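Local coordinates for protein fuculose-1-phosphate aldolase (Thermus thermophilus, PDB 2FK5) that belongs to the class II aldolase family, with the mixed alpha/beta fold of the AraD-like clan, and assembles here from eight copies of the chain, at residues 66-69 and 70-73; 73-76 and 77-81; 175-178 and 179-183. One frame throughout, in Å; residues are numbered along the deposited sequence.

In the fold
Interactions 1 and 2 follow each other directly along the chain and share Val73, their centres about 12 Å apart. Interaction 1 turns the loop after strand 54-58 into helix 71-80 beside a bound sulfate; interaction 2 runs on to the end of that helix, whose side chains meet strands 28-32, 36-40 and 85-89 of the mixed sheet. Interaction 3 comes much later, on helix 162-191, across the chain's centre, with its centre about 26 Å from that of interaction 2 and 27 Å from that of interaction 1. Thus the loop before helix 71-80 meets the sulfate, the helix packs on the sheet, and helix 162-191 joins chains of the assembly.

Interaction 1 of 3, residues 66-69 and 70-73; sequences GASV and ESVV. With SO4 (sulfate ion), chain C.
Ser68 and Ser71 close a type I beta turn that leads straight into helix 71-80, with Glu70 at the N-cap position. The carbonyl oxygen of Ser68 takes two bonds from Ser71: one from the backbone N at 3.0 Å, which arrives well above the carbonyl plane, and one from OG at 2.7 Å, tilted only 17° from it. Ser71 can give both because its OG sits beside its own backbone N (chi1 -69°); a small hydroxyl side chain suits a place where both must converge on one oxygen. Ser68 OG works in two directions, accepting from Glu70 N at 3.1 Å in an ST turn and donating at 2.8 Å to O1 of the bound sulfate, which probably comes from the crystallisation liquor. Asn28, Ser42, Gly43 and Lys46 complete the sulfate's shell.

The backbone of the turn brings Glu70 CB to 3.7 Å from Ser68 OG. Beyond it the chain bends at chi2 to a buried carboxylate well supplied with partners: OE1 accepts from Ala128 N, and OE2 bonds to Ser127 OG and His151 NE2. Val69 packs its side chain on Ser42 and Ala128 while its backbone N does the polar work; its CG2, next to that N, lies 3.2 Å from sulfate O2. That same oxygen receives the N-H of Val69 at 2.9 Å, in an almost perfectly straight bond of 178°.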
ATOM      1  N   GLY A  66      -6.649  -1.977 -29.762  1.00 38.05           N
ATOM      2  CA  GLY A  66      -6.649  -2.016 -28.312  1.00 36.49           C
ATOM      3  C   GLY A  66      -5.258  -2.092 -27.720  1.00 36.61           C
ATOM      4  O   GLY A  66      -5.081  -1.891 -26.520  1.00 36.15           O
ATOM      5  N   ALA A  67      -4.261  -2.378 -28.548  1.00 30.95           N
ATOM      6  CA  ALA A  67      -2.892  -2.474 -28.047  1.00 34.35           C
ATOM      7  C   ALA A  67      -2.347  -1.093 -27.699  1.00 33.19           C
ATOM      8  O   ALA A  67      -2.798  -0.088 -28.248  1.00 35.68           O
ATOM      9  CB  ALA A  67      -2.001  -3.143 -29.079  1.00 32.06           C
ATOM     10  N   SER A  68      -1.383  -1.053 -26.781  1.00 31.84           N
ATOM     11  CA  SER A  68      -0.756   0.197 -26.362  1.00 31.37           C
ATOM     12  C   SER A  68      -0.450   1.064 -27.576  1.00 36.94           C
ATOM     13  O   SER A  68      -0.032   0.558 -28.611  1.00 33.81           O
ATOM     14  CB  SER A  68       0.549  -0.091 -25.617  1.00 31.36           C
ATOM     15  OG  SER A  68       1.358   1.072 -25.568  1.00 31.30           O
ATOM     16  N   VAL A  69      -0.647   2.370 -27.442  1.00 34.99           N
ATOM     17  CA  VAL A  69      -0.384   3.295 -28.537  1.00 41.54           C
ATOM     18  C   VAL A  69       1.099   3.302 -28.926  1.00 40.35           C
ATOM     19  O   VAL A  69       1.452   3.738 -30.018  1.00 34.04           O
ATOM     20  CB  VAL A  69      -0.824   4.729 -28.157  1.00 44.14           C
ATOM     21  CG1 VAL A  69      -0.573   5.676 -29.308  1.00 54.57           C
ATOM     22  CG2 VAL A  69      -2.301   4.735 -27.793  1.00 51.52           C
ATOM     23  N   GLU A  70       1.957   2.811 -28.032  1.00 34.28           N
ATOM     24  CA  GLU A  70       3.395   2.762 -28.287  1.00 30.55           C
ATOM     25  C   GLU A  70       3.828   1.410 -28.842  1.00 27.73           C
ATOM     26  O   GLU A  70       5.018   1.134 -28.958  1.00 27.56           O
ATOM     27  CB  GLU A  70       4.173   3.029 -26.992  1.00 38.71           C
ATOM     28  CG  GLU A  70       3.799   4.322 -26.297  1.00 48.40           C
ATOM     29  CD  GLU A  70       4.178   5.540 -27.105  1.00 54.32           C
ATOM     30  OE1 GLU A  70       4.196   5.441 -28.349  1.00 51.91           O
ATOM     31  OE2 GLU A  70       4.448   6.597 -26.497  1.00 57.54           O
ATOM     32  N   SER A  71       2.865   0.565 -29.185  1.00 27.10           N
ATOM     33  CA  SER A  71       3.198  -0.756 -29.688  1.00 29.25           C
ATOM     34  C   SER A  71       4.136  -0.716 -30.884  1.00 25.06           C
ATOM     35  O   SER A  71       4.955  -1.610 -31.046  1.00 26.63           O
ATOM     36  CB  SER A  71       1.928  -1.532 -30.038  1.00 28.81           C
ATOM     37  OG  SER A  71       1.215  -1.869 -28.862  1.00 32.10           O
ATOM     38  N   VAL A  72       4.038   0.324 -31.707  1.00 28.86           N
ATOM     39  CA  VAL A  72       4.910   0.437 -32.879  1.00 31.89           C
ATOM     40  C   VAL A  72       6.365   0.515 -32.440  1.00 30.09           C
ATOM     41  O   VAL A  72       7.257  -0.034 -33.085  1.00 23.35           O
ATOM     42  CB  VAL A  72       4.624   1.714 -33.707  1.00 34.09           C
ATOM     43  CG1 VAL A  72       4.847   1.428 -35.183  1.00 39.42           C
ATOM     44  N   VAL A  73       6.602   1.221 -31.341  1.00 24.63           N
ATOM     45  CA  VAL A  73       7.947   1.373 -30.825  1.00 21.52           C
ATOM     46  C   VAL A  73       8.453   0.064 -30.243  1.00 22.55           C
ATOM     47  O   VAL A  73       9.583  -0.336 -30.497  1.00 23.27           O
ATOM     48  CB  VAL A  73       8.003   2.450 -29.727  1.00 24.26           C
ATOM     49  CG1 VAL A  73       9.436   2.615 -29.244  1.00 23.32           C
ATOM     50  CG2 VAL A  73       7.437   3.768 -30.261  1.00 22.98           C
TER
HETATM   51  S   SO4 C1001      -0.982   3.545 -23.585  1.00 40.67           S
HETATM   52  O1  SO4 C1001       0.081   2.452 -23.528  1.00 39.01           O
HETATM   53  O2  SO4 C1001      -1.664   3.434 -24.945  1.00 41.89           O
HETATM   54  O3  SO4 C1001      -1.960   3.240 -22.609  1.00 43.55           O
HETATM   55  O4  SO4 C1001      -0.248   4.761 -23.633  1.00 46.78           O
HETATM   56  O   HOH W   1       1.107   1.398 -31.996  1.00 45.21           O

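Interaction 2 of 3, residues 73-76 and 77-81; sequences VHRE and VYRRT
Glu76 OE2 accepts the NE hydrogen of Arg80 at 2.6 Å, the shorter of two salt bridges made by one carboxylate. Arg80 NE meets the anti side of OE2, and the oxygen lies near the guanidinium plane, at its edge. On the other branch, OE1 is approached on its syn side by Arg79 NH1 at 3.1 Å, with the carboxylate and guanidinium planes turned 83° apart. Glu76 reaches both partners because its chain bends at chi2 (59°) and folds forward over the next turn; the two oxygens of a glutamate let it serve partners three and four residues on at once. Arg80 has a second acid, Glu138 of helix 130-142, so it links the two helices.

Arg79 is also stacked. The guanidinium of Arg75 lies flat on it, planes 10° apart and centres 3.8 Å apart, with Arg79 NH2 over the centre of the Arg75 group. The two side chains run alongside each other and point the same way. Their like charges are probably eased by Glu76 and by Leu59 O, which accepts from Arg79 NH2.

Toward the sheet, His74 O lies 3.2 Å from Tyr78 CD1, oblique to the ring. Tyr78 OH and His74 ND1 both bond to Ser30 OG, and His74 NE2 also to Asn28, two residues earlier on strand 28-32. At the helix end, Val77 O is gripped from opposite faces of its plane by Thr81 N at 2.8 Å and Thr81 OG1 at 2.5 Å; OG1 also accepts from Ala83 N. Residues three and four apart thus form the classic salt-bridge network of an alpha helix that packs one side on a beta sheet.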
ATOM      1  N   VAL A  73       6.602   1.221 -31.341  1.00 24.63           N
ATOM      2  CA  VAL A  73       7.947   1.373 -30.825  1.00 21.52           C
ATOM      3  C   VAL A  73       8.453   0.064 -30.243  1.00 22.55           C
ATOM      4  O   VAL A  73       9.583  -0.336 -30.497  1.00 23.27           O
ATOM      5  CB  VAL A  73       8.003   2.450 -29.727  1.00 24.26           C
ATOM      6  CG1 VAL A  73       9.436   2.615 -29.244  1.00 23.32           C
ATOM      7  CG2 VAL A  73       7.437   3.768 -30.261  1.00 22.98           C
ATOM      8  N   HIS A  74       7.619  -0.600 -29.448  1.00 25.54           N
ATOM      9  CA  HIS A  74       8.018  -1.869 -28.858  1.00 20.53           C
ATOM     10  C   HIS A  74       8.343  -2.856 -29.980  1.00 16.73           C
ATOM     11  O   HIS A  74       9.370  -3.531 -29.952  1.00 22.24           O
ATOM     12  CB  HIS A  74       6.888  -2.432 -28.000  1.00 26.25           C
ATOM     13  CG  HIS A  74       6.682  -1.698 -26.710  1.00 19.86           C
ATOM     14  ND1 HIS A  74       6.885  -2.289 -25.482  1.00 24.55           N
ATOM     15  CD2 HIS A  74       6.271  -0.433 -26.457  1.00 21.03           C
ATOM     16  CE1 HIS A  74       6.607  -1.421 -24.526  1.00 24.10           C
ATOM     17  NE2 HIS A  74       6.233  -0.285 -25.091  1.00 25.16           N
ATOM     18  N   ARG A  75       7.456  -2.928 -30.959  1.00 23.15           N
ATOM     19  CA  ARG A  75       7.659  -3.847 -32.074  1.00 24.18           C
ATOM     20  C   ARG A  75       8.995  -3.618 -32.778  1.00 25.44           C
ATOM     21  O   ARG A  75       9.740  -4.563 -33.052  1.00 23.92           O
ATOM     22  CB  ARG A  75       6.520  -3.712 -33.086  1.00 28.65           C
ATOM     23  CG  ARG A  75       6.630  -4.708 -34.242  1.00 30.92           C
ATOM     24  CD  ARG A  75       5.480  -4.555 -35.204  1.00 29.52           C
ATOM     25  NE  ARG A  75       5.509  -3.256 -35.863  1.00 38.53           N
ATOM     26  CZ  ARG A  75       4.643  -2.879 -36.795  1.00 37.60           C
ATOM     27  NH1 ARG A  75       3.682  -3.712 -37.175  1.00 29.00           N
ATOM     28  NH2 ARG A  75       4.738  -1.675 -37.346  1.00 34.72           N
ATOM     29  N   GLU A  76       9.309  -2.356 -33.054  1.00 26.55           N
ATOM     30  CA  GLU A  76      10.553  -2.028 -33.739  1.00 23.21           C
ATOM     31  C   GLU A  76      11.757  -2.406 -32.889  1.00 30.50           C
ATOM     32  O   GLU A  76      12.762  -2.883 -33.405  1.00 24.71           O
ATOM     33  CB  GLU A  76      10.583  -0.534 -34.084  1.00 26.86           C
ATOM     34  CG  GLU A  76      11.523  -0.176 -35.227  1.00 28.25           C
ATOM     35  CD  GLU A  76      11.177  -0.905 -36.518  1.00 34.35           C
ATOM     36  OE1 GLU A  76       9.973  -1.012 -36.835  1.00 34.24           O
ATOM     37  OE2 GLU A  76      12.106  -1.364 -37.216  1.00 40.46           O
ATOM     38  N   VAL A  77      11.663  -2.196 -31.577  1.00 27.67           N
ATOM     39  CA  VAL A  77      12.764  -2.558 -30.688  1.00 20.19           C
ATOM     40  C   VAL A  77      13.006  -4.063 -30.741  1.00 19.81           C
ATOM     41  O   VAL A  77      14.144  -4.519 -30.772  1.00 27.06           O
ATOM     42  CB  VAL A  77      12.464  -2.171 -29.207  1.00 25.84           C
ATOM     43  CG1 VAL A  77      13.538  -2.730 -28.299  1.00 24.57           C
ATOM     44  CG2 VAL A  77      12.389  -0.662 -29.062  1.00 27.87           C
ATOM     45  N   TYR A  78      11.934  -4.843 -30.740  1.00 22.92           N
ATOM     46  CA  TYR A  78      12.091  -6.288 -30.783  1.00 18.87           C
ATOM     47  C   TYR A  78      12.606  -6.738 -32.150  1.00 23.70           C
ATOM     48  O   TYR A  78      13.369  -7.694 -32.242  1.00 27.62           O
ATOM     49  CB  TYR A  78      10.769  -6.973 -30.459  1.00 19.80           C
ATOM     50  CG  TYR A  78      10.396  -6.850 -29.000  1.00 23.25           C
ATOM     51  CD1 TYR A  78       9.137  -6.401 -28.622  1.00 25.53           C
ATOM     52  CD2 TYR A  78      11.310  -7.183 -28.001  1.00 25.80           C
ATOM     53  CE1 TYR A  78       8.788  -6.283 -27.268  1.00 26.32           C
ATOM     54  CE2 TYR A  78      10.975  -7.068 -26.645  1.00 28.33           C
ATOM     55  CZ  TYR A  78       9.711  -6.617 -26.293  1.00 21.34           C
ATOM     56  OH  TYR A  78       9.371  -6.483 -24.963  1.00 24.44           O
ATOM     57  N   ARG A  79      12.189  -6.038 -33.197  1.00 27.65           N
ATOM     58  CA  ARG A  79      12.639  -6.363 -34.550  1.00 32.19           C
ATOM     59  C   ARG A  79      14.142  -6.133 -34.691  1.00 34.74           C
ATOM     60  O   ARG A  79      14.872  -7.008 -35.143  1.00 41.64           O
ATOM     61  CB  ARG A  79      11.927  -5.489 -35.584  1.00 25.58           C
ATOM     62  CG  ARG A  79      10.485  -5.846 -35.898  1.00 31.08           C
ATOM     63  CD  ARG A  79       9.885  -4.768 -36.800  1.00 34.10           C
ATOM     64  NE  ARG A  79       8.585  -5.130 -37.359  1.00 33.64           N
ATOM     65  CZ  ARG A  79       7.853  -4.319 -38.117  1.00 43.59           C
ATOM     66  NH1 ARG A  79       8.291  -3.098 -38.399  1.00 39.55           N
ATOM     67  NH2 ARG A  79       6.693  -4.731 -38.612  1.00 33.36           N
ATOM     68  N   ARG A  80      14.598  -4.952 -34.282  1.00 33.83           N
ATOM     69  CA  ARG A  80      15.999  -4.569 -34.414  1.00 30.27           C
ATOM     70  C   ARG A  80      16.983  -4.919 -33.309  1.00 37.78           C
ATOM     71  O   ARG A  80      18.188  -4.806 -33.514  1.00 39.39           O
ATOM     72  CB  ARG A  80      16.080  -3.064 -34.678  1.00 30.65           C
ATOM     73  CG  ARG A  80      15.422  -2.649 -35.972  1.00 40.50           C
ATOM     74  CD  ARG A  80      15.268  -1.143 -36.076  1.00 41.28           C
ATOM     75  NE  ARG A  80      14.608  -0.772 -37.322  1.00 43.73           N
ATOM     76  CZ  ARG A  80      15.250  -0.479 -38.448  1.00 52.45           C
ATOM     77  NH1 ARG A  80      16.576  -0.503 -38.481  1.00 41.86           N
ATOM     78  NH2 ARG A  80      14.563  -0.181 -39.546  1.00 45.02           N
ATOM     79  N   THR A  81      16.499  -5.342 -32.145  1.00 34.07           N
ATOM     80  CA  THR A  81      17.411  -5.665 -31.052  1.00 29.96           C
ATOM     81  C   THR A  81      17.114  -7.037 -30.465  1.00 30.00           C
ATOM     82  O   THR A  81      16.164  -7.700 -30.865  1.00 31.66           O
ATOM     83  CB  THR A  81      17.299  -4.643 -29.902  1.00 35.25           C
ATOM     84  OG1 THR A  81      16.078  -4.876 -29.193  1.00 29.20           O
ATOM     85  CG2 THR A  81      17.291  -3.214 -30.439  1.00 31.54           C
TER

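Interaction 3 of 3, residues 175-178 and 179-183; sequences TLEE and SAQIL
In the long helix 162-191, Glu177 and Gln181 stand one turn apart and touch through both backbone and side chains. The backbone bond from Gln181 N to Glu177 O is 2.9 Å long. Beyond it, Gln181 NE2 gives a weak bond to Glu177 OE1 at 3.3 Å, with the amide and carboxylate planes 61° apart. Glu177 bends at chi2 (68°), bringing OE1 toward the extended Gln181; the side chains cross at about a right angle, and Gln181 CG rests 3.1 Å from Glu177 O. Ala180, small enough for close packing, sets its CB 4.0 Å from Glu177 OE2 and leans on helix 92-98.

Ile182 lays CG1 3.2 Å from Glu178 O and packs on Val95 of a second subunit. Arg92 of that subunit bonds to Gln181 OE1 and forms a salt bridge with Glu178 OE2, which is also hydrogen-bonded to Ser23 OG of that subunit. The stronger partners of Glu177 are Val93 N, which gives to OE1, and Ala94 N, which gives to OE2. These N-H groups open helix 92-98, whose positive end would probably suit a carboxylate, while Arg92 of the second subunit balances Glu178.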
ATOM      1  N   THR A 175      16.369   2.560 -11.555  1.00 20.56           N
ATOM      2  CA  THR A 175      17.755   3.002 -11.403  1.00 21.65           C
ATOM      3  C   THR A 175      17.939   4.327 -12.146  1.00 22.64           C
ATOM      4  O   THR A 175      18.642   5.223 -11.668  1.00 21.88           O
ATOM      5  CB  THR A 175      18.736   1.958 -11.972  1.00 22.37           C
ATOM      6  OG1 THR A 175      18.720   0.795 -11.139  1.00 25.77           O
ATOM      7  CG2 THR A 175      20.151   2.519 -12.033  1.00 26.16           C
ATOM      8  N   LEU A 176      17.307   4.443 -13.314  1.00 22.35           N
ATOM      9  CA  LEU A 176      17.384   5.670 -14.101  1.00 23.65           C
ATOM     10  C   LEU A 176      16.813   6.881 -13.361  1.00 25.27           C
ATOM     11  O   LEU A 176      17.452   7.930 -13.314  1.00 20.55           O
ATOM     12  CB  LEU A 176      16.647   5.512 -15.436  1.00 21.52           C
ATOM     13  CG  LEU A 176      16.432   6.810 -16.234  1.00 24.86           C
ATOM     14  CD1 LEU A 176      17.728   7.596 -16.340  1.00 26.36           C
ATOM     15  CD2 LEU A 176      15.907   6.474 -17.616  1.00 23.84           C
ATOM     16  N   GLU A 177      15.617   6.762 -12.786  1.00 22.28           N
ATOM     17  CA  GLU A 177      15.050   7.919 -12.085  1.00 22.03           C
ATOM     18  C   GLU A 177      15.834   8.226 -10.812  1.00 22.05           C
ATOM     19  O   GLU A 177      16.013   9.388 -10.467  1.00 21.23           O
ATOM     20  CB  GLU A 177      13.561   7.716 -11.772  1.00 23.92           C
ATOM     21  CG  GLU A 177      12.916   8.853 -10.934  1.00 24.51           C
ATOM     22  CD  GLU A 177      12.787  10.209 -11.665  1.00 27.83           C
ATOM     23  OE1 GLU A 177      12.121  11.116 -11.122  1.00 27.91           O
ATOM     24  OE2 GLU A 177      13.344  10.383 -12.767  1.00 23.10           O
ATOM     25  N   GLU A 178      16.320   7.193 -10.124  1.00 23.09           N
ATOM     26  CA  GLU A 178      17.123   7.412  -8.918  1.00 23.22           C
ATOM     27  C   GLU A 178      18.420   8.155  -9.291  1.00 24.38           C
ATOM     28  O   GLU A 178      18.837   9.075  -8.592  1.00 20.64           O
ATOM     29  CB  GLU A 178      17.457   6.075  -8.247  1.00 25.06           C
ATOM     30  CG  GLU A 178      16.216   5.266  -7.898  1.00 39.33           C
ATOM     31  CD  GLU A 178      16.537   3.908  -7.308  1.00 47.44           C
ATOM     32  OE1 GLU A 178      17.523   3.281  -7.751  1.00 53.19           O
ATOM     33  OE2 GLU A 178      15.790   3.461  -6.414  1.00 51.72           O
ATOM     34  N   SER A 179      19.045   7.759 -10.397  1.00 19.18           N
ATOM     35  CA  SER A 179      20.261   8.422 -10.853  1.00 22.28           C
ATOM     36  C   SER A 179      19.971   9.877 -11.245  1.00 19.30           C
ATOM     37  O   SER A 179      20.778  10.766 -10.978  1.00 18.59           O
ATOM     38  CB  SER A 179      20.879   7.661 -12.038  1.00 22.31           C
ATOM     39  OG  SER A 179      21.537   6.470 -11.598  1.00 23.41           O
ATOM     40  N   ALA A 180      18.822  10.116 -11.873  1.00 18.01           N
ATOM     41  CA  ALA A 180      18.432  11.474 -12.277  1.00 19.61           C
ATOM     42  C   ALA A 180      18.203  12.349 -11.039  1.00 22.45           C
ATOM     43  O   ALA A 180      18.634  13.504 -10.990  1.00 19.37           O
ATOM     44  CB  ALA A 180      17.164  11.424 -13.121  1.00 17.44           C
ATOM     45  N   GLN A 181      17.516  11.798 -10.044  1.00 21.59           N
ATOM     46  CA  GLN A 181      17.269  12.532  -8.803  1.00 20.86           C
ATOM     47  C   GLN A 181      18.593  12.839  -8.109  1.00 20.31           C
ATOM     48  O   GLN A 181      18.800  13.946  -7.638  1.00 20.52           O
ATOM     49  CB  GLN A 181      16.353  11.722  -7.875  1.00 18.69           C
ATOM     50  CG  GLN A 181      14.963  11.510  -8.490  1.00 21.43           C
ATOM     51  CD  GLN A 181      13.990  10.826  -7.554  1.00 36.11           C
ATOM     52  OE1 GLN A 181      14.390  10.190  -6.588  1.00 38.91           O
ATOM     53  NE2 GLN A 181      12.699  10.944  -7.850  1.00 36.52           N
ATOM     54  N   ILE A 182      19.487  11.858  -8.042  1.00 18.17           N
ATOM     55  CA  ILE A 182      20.789  12.092  -7.416  1.00 20.74           C
ATOM     56  C   ILE A 182      21.524  13.222  -8.143  1.00 23.16           C
ATOM     57  O   ILE A 182      22.139  14.091  -7.508  1.00 19.36           O
ATOM     58  CB  ILE A 182      21.638  10.797  -7.405  1.00 22.18           C
ATOM     59  CG1 ILE A 182      21.050   9.820  -6.382  1.00 20.06           C
ATOM     60  CG2 ILE A 182      23.100  11.109  -7.057  1.00 21.88           C
ATOM     61  CD1 ILE A 182      21.744   8.455  -6.369  1.00 19.45           C
ATOM     62  N   LEU A 183      21.455  13.220  -9.473  1.00 18.38           N
ATOM     63  CA  LEU A 183      22.087  14.280 -10.266  1.00 20.26           C
ATOM     64  C   LEU A 183      21.498  15.641  -9.897  1.00 24.75           C
ATOM     65  O   LEU A 183      22.223  16.623  -9.693  1.00 16.94           O
ATOM     66  CB  LEU A 183      21.868  14.033 -11.765  1.00 21.83           C
ATOM     67  CG  LEU A 183      22.814  13.051 -12.457  1.00 22.62           C
ATOM     68  CD1 LEU A 183      22.311  12.726 -13.862  1.00 19.56           C
ATOM     69  CD2 LEU A 183      24.204  13.678 -12.527  1.00 32.96           C
TER